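Local coordinates for protein putative glutathionylspermidine synthase (Methylobacillus flagellatus, PDB 3N6X) that probably acts as an ATP-dependent ligase of the circularly permuted ATP-grasp type, perhaps a glutathionylspermidine synthase, though its substrates are not established, at residues E248-Y260 against L293-V307. Numbering follows the deposited sequence. Where two conformers were deposited one is given.
Sequences EGQDLFVRNNAVY and LGVPGLLSVYRNGGV. With SO4 (sulfate ion), chain C.
Val301 is the central bump: it rises from helix 298-303 into the hollow between Val254, Asn257 and Val259 of the hairpin 252-260. Its two methyls part there. CG2 meets Val254 CG1 at 3.6 Å, the two side chains running alongside each other in opposite directions, while CG1 lies against the backbone of Asn257 and Val259 CG2. A beta-branched residue suits the place, since one short side chain must fill two dents. With Val259 CG1 anti to the backbone N, CG2 is left as the methyl turned to the helix; it also touches Leu298 CD1 at 3.7 Å and reaches Val307 CG1. Further along, Val295 CG2 packs against Leu252 CB and Gly249 O, which lie close together at the start of the strand.

Asn257 works at the hairpin turn. Its amide crosses that of Asn304 nearly at right angles, and ND2 gives Asn304 O a straight bond of 3.2 Å that arrives above the carbonyl plane, just past the helix end. OD1 rests on Val301 CA and takes a water shared with Ser300 OG. With an alanine in place of Asn257, Asn304 O would probably lose this donor, and a gap would be likely to open beside Asn304 CB.

Glycines allow the closest backbone approaches: Gly306 CA lies 3.4 Å from Asn257 O, and a side chain there would clash, as it would at Gly249, whose CA is 3.2 Å from Gly294 O. Gly305, with positive phi, ends the helix in a Schellman motif. Waters bridge Val254 N to Pro296 O and Val259 N to Gly306 O.

At the helix start, the Asp283 carboxylate accepts hydrogen bonds from Gly297 N, at the N-cap position, and Leu299 N. Leu298 and Tyr302 pack on strand 308-310; strand 268-275 joins this strand to the hairpin, through 259-261, within one mixed sheet.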
ATOM      1  N   GLU A 248     -22.753   5.434  -4.294  1.00 31.61           N
ATOM      2  CA  GLU A 248     -22.581   6.315  -3.143  1.00 30.31           C
ATOM      3  C   GLU A 248     -23.612   5.878  -2.105  1.00 33.06           C
ATOM      4  O   GLU A 248     -24.496   5.081  -2.427  1.00 32.28           O
ATOM      5  CB  GLU A 248     -22.780   7.787  -3.549  1.00 30.78           C
ATOM      6  CG  GLU A 248     -21.587   8.336  -4.318  1.00 34.66           C
ATOM      7  CD  GLU A 248     -21.760   9.711  -4.938  1.00 51.02           C
ATOM      8  OE1 GLU A 248     -22.537  10.528  -4.393  1.00 44.69           O
ATOM      9  OE2 GLU A 248     -21.066   9.992  -5.941  1.00 43.55           O
ATOM     10  N   GLY A 249     -23.449   6.319  -0.866  1.00 30.27           N
ATOM     11  CA  GLY A 249     -24.324   5.915   0.233  1.00 30.18           C
ATOM     12  C   GLY A 249     -25.811   5.976  -0.080  1.00 34.04           C
ATOM     13  O   GLY A 249     -26.545   5.000   0.149  1.00 33.32           O
ATOM     14  N   GLN A 250     -26.255   7.103  -0.657  1.00 30.90           N
ATOM     15  CA  GLN A 250     -27.673   7.362  -0.970  1.00 31.36           C
ATOM     16  C   GLN A 250     -28.265   6.420  -2.024  1.00 35.60           C
ATOM     17  O   GLN A 250     -29.487   6.326  -2.130  1.00 37.46           O
ATOM     18  CB  GLN A 250     -27.895   8.850  -1.341  1.00 33.12           C
ATOM     19  CG  GLN A 250     -27.150   9.314  -2.616  1.00 56.53           C
ATOM     20  CD  GLN A 250     -25.726   9.797  -2.367  1.00 81.18           C
ATOM     21  OE1 GLN A 250     -25.129   9.597  -1.283  1.00 75.49           O
ATOM     22  NE2 GLN A 250     -25.140  10.423  -3.383  1.00 70.91           N
ATOM     23  N   ASP A 251     -27.399   5.699  -2.779  1.00 30.24           N
ATOM     24  CA  ASP A 251     -27.806   4.740  -3.823  1.00 29.00           C
ATOM     25  C   ASP A 251     -28.228   3.392  -3.243  1.00 32.19           C
ATOM     26  O   ASP A 251     -28.803   2.560  -3.958  1.00 31.14           O
ATOM     27  CB  ASP A 251     -26.666   4.538  -4.833  1.00 30.34           C
ATOM     28  CG  ASP A 251     -26.312   5.794  -5.587  1.00 38.59           C
ATOM     29  OD1 ASP A 251     -27.237   6.580  -5.890  1.00 41.00           O
ATOM     30  OD2 ASP A 251     -25.100   6.000  -5.873  1.00 37.54           O
ATOM     31  N   LEU A 252     -27.923   3.171  -1.958  1.00 28.86           N
ATOM     32  CA  LEU A 252     -28.203   1.926  -1.252  1.00 27.93           C
ATOM     33  C   LEU A 252     -29.117   2.184  -0.072  1.00 32.35           C
ATOM     34  O   LEU A 252     -29.194   3.309   0.424  1.00 32.43           O
ATOM     35  CB  LEU A 252     -26.880   1.290  -0.729  1.00 27.18           C
ATOM     36  CG  LEU A 252     -25.764   1.058  -1.751  1.00 29.71           C
ATOM     37  CD1 LEU A 252     -24.502   0.516  -1.065  1.00 28.68           C
ATOM     38  CD2 LEU A 252     -26.218   0.128  -2.865  1.00 27.51           C
ATOM     39  N   PHE A 253     -29.788   1.146   0.397  1.00 27.36           N
ATOM     40  CA  PHE A 253     -30.624   1.243   1.578  1.00 26.66           C
ATOM     41  C   PHE A 253     -30.728  -0.111   2.216  1.00 31.30           C
ATOM     42  O   PHE A 253     -30.531  -1.127   1.548  1.00 29.49           O
ATOM     43  CB  PHE A 253     -32.032   1.859   1.266  1.00 27.82           C
ATOM     44  CG  PHE A 253     -32.925   1.027   0.371  1.00 27.81           C
ATOM     45  CD1 PHE A 253     -33.787   0.077   0.910  1.00 28.49           C
ATOM     46  CD2 PHE A 253     -32.912   1.203  -1.015  1.00 28.31           C
ATOM     47  CE1 PHE A 253     -34.579  -0.720   0.081  1.00 29.21           C
ATOM     48  CE2 PHE A 253     -33.717   0.414  -1.844  1.00 30.14           C
ATOM     49  CZ  PHE A 253     -34.548  -0.538  -1.293  1.00 28.72           C
ATOM     50  N   VAL A 254     -31.043  -0.134   3.506  1.00 30.45           N
ATOM     51  CA  VAL A 254     -31.141  -1.352   4.284  1.00 30.53           C
ATOM     52  C   VAL A 254     -32.603  -1.657   4.640  1.00 36.19           C
ATOM     53  O   VAL A 254     -33.348  -0.750   5.009  1.00 35.77           O
ATOM     54  CB  VAL A 254     -30.272  -1.191   5.581  1.00 33.53           C
ATOM     55  CG1 VAL A 254     -30.734  -2.128   6.696  1.00 32.31           C
ATOM     56  CG2 VAL A 254     -28.792  -1.380   5.280  1.00 33.32           C
ATOM     57  N   ARG A 255     -32.983  -2.951   4.599  1.00 33.59           N
ATOM     58  CA  ARG A 255     -34.235  -3.470   5.165  1.00 33.47           C
ATOM     59  C   ARG A 255     -34.218  -4.975   5.342  1.00 35.94           C
ATOM     60  O   ARG A 255     -33.665  -5.692   4.510  1.00 34.38           O
ATOM     61  CB  ARG A 255     -35.507  -2.976   4.443  1.00 33.47           C
ATOM     62  CG  ARG A 255     -35.714  -3.536   3.076  1.00 36.94           C
ATOM     63  CD  ARG A 255     -37.147  -3.357   2.632  1.00 36.04           C
ATOM     64  NE  ARG A 255     -37.214  -3.185   1.191  1.00 34.84           N
ATOM     65  CZ  ARG A 255     -37.189  -4.189   0.329  1.00 41.24           C
ATOM     66  NH1 ARG A 255     -37.175  -5.442   0.762  1.00 31.56           N
ATOM     67  NH2 ARG A 255     -37.222  -3.952  -0.977  1.00 30.05           N
ATOM     68  N   ASN A 256     -34.808  -5.443   6.449  1.00 34.06           N
ATOM     69  CA  ASN A 256     -34.892  -6.852   6.831  0.50 34.32           C
ATOM     70  C   ASN A 256     -33.599  -7.644   6.602  1.00 39.08           C
ATOM     71  O   ASN A 256     -33.575  -8.687   5.930  1.00 39.36           O
ATOM     72  CB  ASN A 256     -36.130  -7.511   6.246  0.50 35.97           C
ATOM     73  CG  ASN A 256     -37.405  -6.883   6.758  0.50 58.41           C
ATOM     74  OD1 ASN A 256     -37.487  -6.400   7.900  0.50 50.12           O
ATOM     75  ND2 ASN A 256     -38.410  -6.852   5.923  0.50 53.77           N
ATOM     76  N   ASN A 257     -32.508  -7.145   7.225  1.00 35.45           N
ATOM     77  CA  ASN A 257     -31.181  -7.765   7.188  1.00 34.57           C
ATOM     78  C   ASN A 257     -30.622  -7.942   5.780  1.00 36.68           C
ATOM     79  O   ASN A 257     -30.005  -8.965   5.465  1.00 37.76           O
ATOM     80  CB  ASN A 257     -31.156  -9.078   7.977  1.00 34.35           C
ATOM     81  CG  ASN A 257     -29.778  -9.452   8.446  1.00 45.79           C
ATOM     82  OD1 ASN A 257     -28.941  -8.590   8.715  1.00 38.20           O
ATOM     83  ND2 ASN A 257     -29.501 -10.751   8.521  1.00 37.58           N
ATOM     84  N   ALA A 258     -30.811  -6.938   4.941  1.00 29.81           N
ATOM     85  CA  ALA A 258     -30.306  -6.972   3.584  1.00 28.44           C
ATOM     86  C   ALA A 258     -30.047  -5.567   3.111  1.00 32.15           C
ATOM     87  O   ALA A 258     -30.640  -4.620   3.631  1.00 30.73           O
ATOM     88  CB  ALA A 258     -31.306  -7.668   2.662  1.00 28.55           C
ATOM     89  N   VAL A 259     -29.141  -5.424   2.148  1.00 29.73           N
ATOM     90  CA  VAL A 259     -28.798  -4.137   1.548  1.00 29.68           C
ATOM     91  C   VAL A 259     -29.254  -4.204   0.113  1.00 34.18           C
ATOM     92  O   VAL A 259     -29.032  -5.227  -0.561  1.00 34.40           O
ATOM     93  CB  VAL A 259     -27.260  -3.848   1.655  1.00 33.30           C
ATOM     94  CG1 VAL A 259     -26.887  -2.536   0.963  1.00 32.21           C
ATOM     95  CG2 VAL A 259     -26.811  -3.835   3.110  1.00 33.26           C
ATOM     96  N   TYR A 260     -29.916  -3.138  -0.363  1.00 29.63           N
ATOM     97  CA  TYR A 260     -30.433  -3.086  -1.719  1.00 28.43           C
ATOM     98  C   TYR A 260     -29.870  -1.924  -2.468  1.00 31.66           C
ATOM     99  O   TYR A 260     -29.617  -0.878  -1.883  1.00 31.49           O
ATOM    100  CB  TYR A 260     -31.976  -2.993  -1.702  1.00 29.59           C
ATOM    101  CG  TYR A 260     -32.639  -4.224  -1.133  1.00 30.06           C
ATOM    102  CD1 TYR A 260     -32.955  -5.308  -1.945  1.00 31.96           C
ATOM    103  CD2 TYR A 260     -32.916  -4.324   0.224  1.00 30.54           C
ATOM    104  CE1 TYR A 260     -33.492  -6.476  -1.414  1.00 31.09           C
ATOM    105  CE2 TYR A 260     -33.487  -5.475   0.761  1.00 31.74           C
ATOM    106  CZ  TYR A 260     -33.759  -6.555  -0.060  1.00 36.88           C
ATOM    107  OH  TYR A 260     -34.322  -7.688   0.455  1.00 39.81           O
ATOM    108  N   LEU A 293     -21.982   9.904   3.742  1.00 40.05           N
ATOM    109  CA  LEU A 293     -21.291   8.992   2.829  1.00 38.00           C
ATOM    110  C   LEU A 293     -21.786   7.577   2.952  1.00 39.95           C
ATOM    111  O   LEU A 293     -21.599   6.780   2.034  1.00 40.33           O
ATOM    112  CB  LEU A 293     -19.770   9.014   3.097  1.00 37.50           C
ATOM    113  CG  LEU A 293     -19.075  10.362   3.058  1.00 41.17           C
ATOM    114  CD1 LEU A 293     -17.599  10.189   3.239  1.00 40.50           C
ATOM    115  CD2 LEU A 293     -19.385  11.114   1.751  1.00 43.29           C
ATOM    116  N   GLY A 294     -22.369   7.254   4.096  1.00 34.36           N
ATOM    117  CA  GLY A 294     -22.735   5.887   4.420  1.00 32.67           C
ATOM    118  C   GLY A 294     -24.159   5.478   4.159  1.00 34.10           C
ATOM    119  O   GLY A 294     -24.888   6.125   3.398  1.00 33.36           O
ATOM    120  N   VAL A 295     -24.533   4.341   4.749  1.00 28.47           N
ATOM    121  CA  VAL A 295     -25.807   3.686   4.564  1.00 27.31           C
ATOM    122  C   VAL A 295     -26.363   3.370   5.951  1.00 32.83           C
ATOM    123  O   VAL A 295     -25.808   2.516   6.650  1.00 33.13           O
ATOM    124  CB  VAL A 295     -25.624   2.376   3.708  1.00 29.93           C
ATOM    125  CG1 VAL A 295     -26.972   1.730   3.370  1.00 28.85           C
ATOM    126  CG2 VAL A 295     -24.812   2.646   2.431  1.00 29.36           C
ATOM    127  N   PRO A 296     -27.464   4.031   6.383  1.00 29.38           N
ATOM    128  CA  PRO A 296     -28.003   3.742   7.729  1.00 28.22           C
ATOM    129  C   PRO A 296     -28.377   2.271   7.934  1.00 32.85           C
ATOM    130  O   PRO A 296     -29.088   1.688   7.117  1.00 32.69           O
ATOM    131  CB  PRO A 296     -29.218   4.673   7.829  1.00 29.60           C
ATOM    132  CG  PRO A 296     -28.914   5.792   6.861  1.00 33.35           C
ATOM    133  CD  PRO A 296     -28.214   5.123   5.720  1.00 29.64           C
ATOM    134  N   GLY A 297     -27.860   1.681   9.013  1.00 30.42           N
ATOM    135  CA  GLY A 297     -28.124   0.289   9.377  1.00 29.59           C
ATOM    136  C   GLY A 297     -27.197  -0.731   8.740  1.00 33.37           C
ATOM    137  O   GLY A 297     -27.313  -1.926   9.020  1.00 33.65           O
ATOM    138  N   LEU A 298     -26.257  -0.272   7.893  1.00 30.47           N
ATOM    139  CA  LEU A 298     -25.313  -1.150   7.192  1.00 31.12           C
ATOM    140  C   LEU A 298     -24.522  -2.059   8.145  1.00 37.53           C
ATOM    141  O   LEU A 298     -24.398  -3.261   7.881  1.00 38.46           O
ATOM    142  CB  LEU A 298     -24.354  -0.321   6.318  1.00 31.09           C
ATOM    143  CG  LEU A 298     -23.302  -1.100   5.520  1.00 34.95           C
ATOM    144  CD1 LEU A 298     -23.952  -2.094   4.575  1.00 35.15           C
ATOM    145  CD2 LEU A 298     -22.389  -0.153   4.757  1.00 35.03           C
ATOM    146  N   LEU A 299     -23.985  -1.493   9.243  1.00 33.55           N
ATOM    147  CA  LEU A 299     -23.218  -2.271  10.204  1.00 34.06           C
ATOM    148  C   LEU A 299     -24.010  -3.454  10.775  1.00 37.36           C
ATOM    149  O   LEU A 299     -23.472  -4.561  10.858  1.00 36.92           O
ATOM    150  CB  LEU A 299     -22.661  -1.380  11.330  1.00 34.57           C
ATOM    151  CG  LEU A 299     -21.778  -2.111  12.362  1.00 38.78           C
ATOM    152  CD1 LEU A 299     -20.479  -2.651  11.714  1.00 37.30           C
ATOM    153  CD2 LEU A 299     -21.490  -1.227  13.545  1.00 41.07           C
ATOM    154  N   SER A 300     -25.302  -3.235  11.108  1.00 33.91           N
ATOM    155  CA  SER A 300     -26.190  -4.293  11.621  1.00 33.62           C
ATOM    156  C   SER A 300     -26.368  -5.461  10.621  1.00 36.75           C
ATOM    157  O   SER A 300     -26.377  -6.621  11.038  1.00 37.26           O
ATOM    158  CB  SER A 300     -27.549  -3.710  12.008  1.00 37.44           C
ATOM    159  OG  SER A 300     -28.483  -4.730  12.328  1.00 45.51           O
ATOM    160  N   VAL A 301     -26.523  -5.151   9.310  1.00 31.70           N
ATOM    161  CA  VAL A 301     -26.669  -6.181   8.252  1.00 31.04           C
ATOM    162  C   VAL A 301     -25.377  -7.028   8.161  1.00 34.52           C
ATOM    163  O   VAL A 301     -25.437  -8.251   8.026  1.00 34.88           O
ATOM    164  CB  VAL A 301     -27.031  -5.538   6.869  1.00 34.14           C
ATOM    165  CG1 VAL A 301     -27.202  -6.600   5.790  1.00 33.17           C
ATOM    166  CG2 VAL A 301     -28.288  -4.687   6.978  1.00 33.90           C
ATOM    167  N   TYR A 302     -24.230  -6.362   8.221  1.00 30.08           N
ATOM    168  CA  TYR A 302     -22.919  -6.987   8.171  1.00 28.97           C
ATOM    169  C   TYR A 302     -22.707  -7.879   9.402  1.00 33.61           C
ATOM    170  O   TYR A 302     -22.341  -9.045   9.256  1.00 33.00           O
ATOM    171  CB  TYR A 302     -21.832  -5.899   8.075  1.00 28.96           C
ATOM    172  CG  TYR A 302     -20.413  -6.425   8.059  1.00 30.41           C
ATOM    173  CD1 TYR A 302     -20.041  -7.468   7.204  1.00 31.96           C
ATOM    174  CD2 TYR A 302     -19.415  -5.818   8.820  1.00 30.39           C
ATOM    175  CE1 TYR A 302     -18.725  -7.921   7.146  1.00 32.18           C
ATOM    176  CE2 TYR A 302     -18.088  -6.238   8.742  1.00 30.94           C
ATOM    177  CZ  TYR A 302     -17.747  -7.294   7.910  1.00 39.43           C
ATOM    178  OH  TYR A 302     -16.449  -7.707   7.833  1.00 39.06           O
ATOM    179  N   ARG A 303     -22.996  -7.344  10.610  1.00 31.26           N
ATOM    180  CA  ARG A 303     -22.871  -8.092  11.871  1.00 31.95           C
ATOM    181  C   ARG A 303     -23.790  -9.318  11.895  1.00 36.77           C
ATOM    182  O   ARG A 303     -23.438 -10.317  12.517  1.00 37.35           O
ATOM    183  CB  ARG A 303     -23.181  -7.183  13.078  1.00 33.33           C
ATOM    184  CG  ARG A 303     -22.057  -6.196  13.445  1.00 39.06           C
ATOM    185  CD  ARG A 303     -22.464  -5.215  14.552  1.00 45.91           C
ATOM    186  NE  ARG A 303     -23.365  -5.822  15.544  1.00 56.88           N
ATOM    187  CZ  ARG A 303     -22.960  -6.524  16.601  1.00 72.38           C
ATOM    188  NH1 ARG A 303     -21.667  -6.705  16.831  1.00 61.74           N
ATOM    189  NH2 ARG A 303     -23.847  -7.061  17.425  1.00 63.72           N
ATOM    190  N   ASN A 304     -24.950  -9.259  11.176  1.00 32.45           N
ATOM    191  CA  ASN A 304     -25.935 -10.357  11.130  1.00 31.88           C
ATOM    192  C   ASN A 304     -25.901 -11.222   9.864  1.00 36.04           C
ATOM    193  O   ASN A 304     -26.821 -12.015   9.630  1.00 36.28           O
ATOM    194  CB  ASN A 304     -27.349  -9.848  11.426  1.00 30.66           C
ATOM    195  CG  ASN A 304     -27.518  -9.421  12.858  1.00 46.50           C
ATOM    196  OD1 ASN A 304     -27.669 -10.242  13.748  1.00 45.62           O
ATOM    197  ND2 ASN A 304     -27.415  -8.132  13.118  1.00 37.74           N
ATOM    198  N   GLY A 305     -24.833 -11.093   9.087  1.00 32.65           N
ATOM    199  CA  GLY A 305     -24.570 -11.940   7.926  1.00 32.18           C
ATOM    200  C   GLY A 305     -25.390 -11.708   6.668  1.00 36.26           C
ATOM    201  O   GLY A 305     -25.423 -12.575   5.789  1.00 37.16           O
ATOM    202  N   GLY A 306     -25.987 -10.530   6.535  1.00 30.85           N
ATOM    203  CA  GLY A 306     -26.793 -10.207   5.358  1.00 29.44           C
ATOM    204  C   GLY A 306     -26.014  -9.585   4.215  1.00 32.92           C
ATOM    205  O   GLY A 306     -26.553  -9.411   3.115  1.00 33.50           O
ATOM    206  N   VAL A 307     -24.742  -9.219   4.473  1.00 27.31           N
ATOM    207  CA  VAL A 307     -23.862  -8.594   3.480  1.00 26.33           C
ATOM    208  C   VAL A 307     -22.389  -8.792   3.894  1.00 29.88           C
ATOM    209  O   VAL A 307     -22.105  -9.028   5.070  1.00 28.45           O
ATOM    210  CB  VAL A 307     -24.215  -7.061   3.273  1.00 28.47           C
ATOM    211  CG1 VAL A 307     -23.660  -6.185   4.417  1.00 27.74           C
ATOM    212  CG2 VAL A 307     -23.737  -6.551   1.912  1.00 27.15           C
TER
HETATM  213  S   SO4 C 475     -27.351  -5.512  15.821  1.00 82.50           S
HETATM  214  O1  SO4 C 475     -26.260  -5.199  14.889  1.00 86.71           O
HETATM  215  O2  SO4 C 475     -27.262  -6.919  16.243  1.00 87.15           O
HETATM  216  O3  SO4 C 475     -27.247  -4.638  17.003  1.00 88.20           O
HETATM  217  O4  SO4 C 475     -28.655  -5.288  15.151  1.00 88.18           O
HETATM  218  O   HOH W   1     -21.118   7.762  -0.373  1.00 29.28           O
HETATM  219  O   HOH W   2     -30.556   2.222   4.928  1.00 32.29           O
HETATM  220  O   HOH W   3     -29.873  -6.664  10.475  1.00 43.58           O
HETATM  221  O   HOH W   4     -27.727  -7.875   1.374  1.00 29.05           O